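Local coordinates for protein nucleoporin nup120 (Schizosaccharomyces pombe, PDB 4GQ2) that serves as a structural component of the nuclear pore complex, whose nucleoporins can also dock transiently associated nuclear transport factors, at residues Glu885-Lys889 / Tyr890-Asn894. Numbering follows the deposited sequence.
Sequences EIAEK and YHHQN
Y890 folds back along the last turn of helix 881-889, its ring lying with one face against the K889 chain and its CD2/CE2 side beside I886. CG sits beside the backbone N and anti to the carbonyl carbon (chi1 -51°), which turns the ring back along that turn. From CB outward, CB and CG lie against the K889 carbonyl carbon and CD1 against K889 O; CD2 comes to 3.1 Å from I886 O and, with CE2, meets I886 CG2; CE1 and CZ lie against the K889 methylenes. There K889 CG makes a CH-pi contact, 4.0 Å from the Y890 ring centroid, while K889 CD reaches 3.6 Å from Y890 OH. L934 and A937 of helix 932-949 also pack on Y890. Without the ring, as with an alanine here, I886 CG2 and the K889 methylenes would probably lose their aromatic partner, and a gap would open toward helix 932-949. One face of the H892 ring lies over A887 O, offset toward the ring's rim, while ND1 hydrogen-bonds S872 OG. Beyond the Y890 N to I886 O hydrogen bond (3.2 Å), those from H892 N to A887 O (2.7 Å) and H891 N to E888 O (3.1 Å), with H891 at positive phi (55°) as C-prime residue, form a Schellman motif, terminating one helix of the HEAT-repeat region before helix 895-909.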
# COMPACT_ATOMS: atom_id res chain seq x y z
N GLU A 885 -16.81 -2.11 -31.22
CA GLU A 885 -17.93 -2.88 -31.75
C GLU A 885 -18.82 -2.00 -32.63
O GLU A 885 -19.27 -2.41 -33.70
CB GLU A 885 -18.76 -3.50 -30.62
CG GLU A 885 -18.16 -4.76 -30.03
CD GLU A 885 -18.90 -5.27 -28.81
OE1 GLU A 885 -19.89 -4.62 -28.38
OE2 GLU A 885 -18.48 -6.31 -28.26
N ILE A 886 -19.05 -0.78 -32.15
CA ILE A 886 -19.79 0.24 -32.88
C ILE A 886 -19.02 0.68 -34.13
O ILE A 886 -19.60 0.81 -35.21
CB ILE A 886 -20.16 1.43 -31.97
CG1 ILE A 886 -21.24 1.01 -30.96
CG2 ILE A 886 -20.63 2.64 -32.79
CD1 ILE A 886 -21.45 1.97 -29.81
N ALA A 887 -17.71 0.88 -33.98
CA ALA A 887 -16.86 1.29 -35.10
C ALA A 887 -16.86 0.26 -36.23
O ALA A 887 -16.93 0.62 -37.41
CB ALA A 887 -15.45 1.56 -34.63
N GLU A 888 -16.79 -1.02 -35.86
CA GLU A 888 -16.80 -2.11 -36.82
C GLU A 888 -18.17 -2.22 -37.51
O GLU A 888 -18.24 -2.41 -38.72
CB GLU A 888 -16.45 -3.44 -36.15
CG GLU A 888 -16.02 -4.51 -37.15
CD GLU A 888 -16.22 -5.93 -36.65
OE1 GLU A 888 -16.56 -6.11 -35.45
OE2 GLU A 888 -16.04 -6.87 -37.45
N LYS A 889 -19.23 -2.11 -36.72
CA LYS A 889 -20.60 -2.15 -37.24
C LYS A 889 -20.81 -1.13 -38.36
O LYS A 889 -21.48 -1.41 -39.35
CB LYS A 889 -21.61 -1.94 -36.11
CG LYS A 889 -23.04 -2.34 -36.47
CD LYS A 889 -23.97 -2.25 -35.28
CE LYS A 889 -23.74 -3.39 -34.30
NZ LYS A 889 -24.54 -3.21 -33.06
N TYR A 890 -20.20 0.04 -38.21
CA TYR A 890 -20.35 1.12 -39.18
C TYR A 890 -19.10 1.37 -40.04
O TYR A 890 -18.83 2.50 -40.47
CB TYR A 890 -20.91 2.37 -38.49
CG TYR A 890 -22.15 2.02 -37.67
CD1 TYR A 890 -23.27 1.45 -38.29
CD2 TYR A 890 -22.19 2.23 -36.29
CE1 TYR A 890 -24.39 1.10 -37.55
CE2 TYR A 890 -23.32 1.88 -35.55
CZ TYR A 890 -24.42 1.32 -36.19
OH TYR A 890 -25.54 0.98 -35.47
N HIS A 891 -18.36 0.28 -40.29
CA HIS A 891 -17.24 0.24 -41.25
C HIS A 891 -16.17 1.28 -41.02
O HIS A 891 -15.66 1.88 -41.97
CB HIS A 891 -17.76 0.32 -42.69
CG HIS A 891 -19.09 -0.37 -42.89
ND1 HIS A 891 -19.20 -1.71 -42.98
CD2 HIS A 891 -20.38 0.14 -42.98
CE1 HIS A 891 -20.50 -2.04 -43.14
NE2 HIS A 891 -21.22 -0.90 -43.14
N HIS A 892 -15.84 1.50 -39.75
CA HIS A 892 -14.81 2.46 -39.35
C HIS A 892 -14.91 3.78 -40.07
O HIS A 892 -13.91 4.40 -40.45
CB HIS A 892 -13.42 1.83 -39.46
CG HIS A 892 -13.27 0.57 -38.64
ND1 HIS A 892 -12.64 0.55 -37.46
CD2 HIS A 892 -13.74 -0.72 -38.86
CE1 HIS A 892 -12.68 -0.70 -36.95
NE2 HIS A 892 -13.36 -1.47 -37.81
N GLN A 893 -16.15 4.23 -40.24
CA GLN A 893 -16.47 5.50 -40.88
C GLN A 893 -17.30 6.30 -39.90
O GLN A 893 -17.98 5.72 -39.04
CB GLN A 893 -17.32 5.25 -42.13
CG GLN A 893 -16.84 5.96 -43.38
CD GLN A 893 -16.03 5.06 -44.29
OE1 GLN A 893 -16.45 4.78 -45.41
NE2 GLN A 893 -14.89 4.58 -43.81
N ASN A 894 -17.25 7.63 -40.03
CA ASN A 894 -17.95 8.54 -39.13
C ASN A 894 -17.58 8.25 -37.68
O ASN A 894 -18.44 7.98 -36.84
CB ASN A 894 -19.47 8.44 -39.31
CG ASN A 894 -19.95 9.02 -40.62
OD1 ASN A 894 -19.61 10.14 -40.98
ND2 ASN A 894 -20.79 8.26 -41.32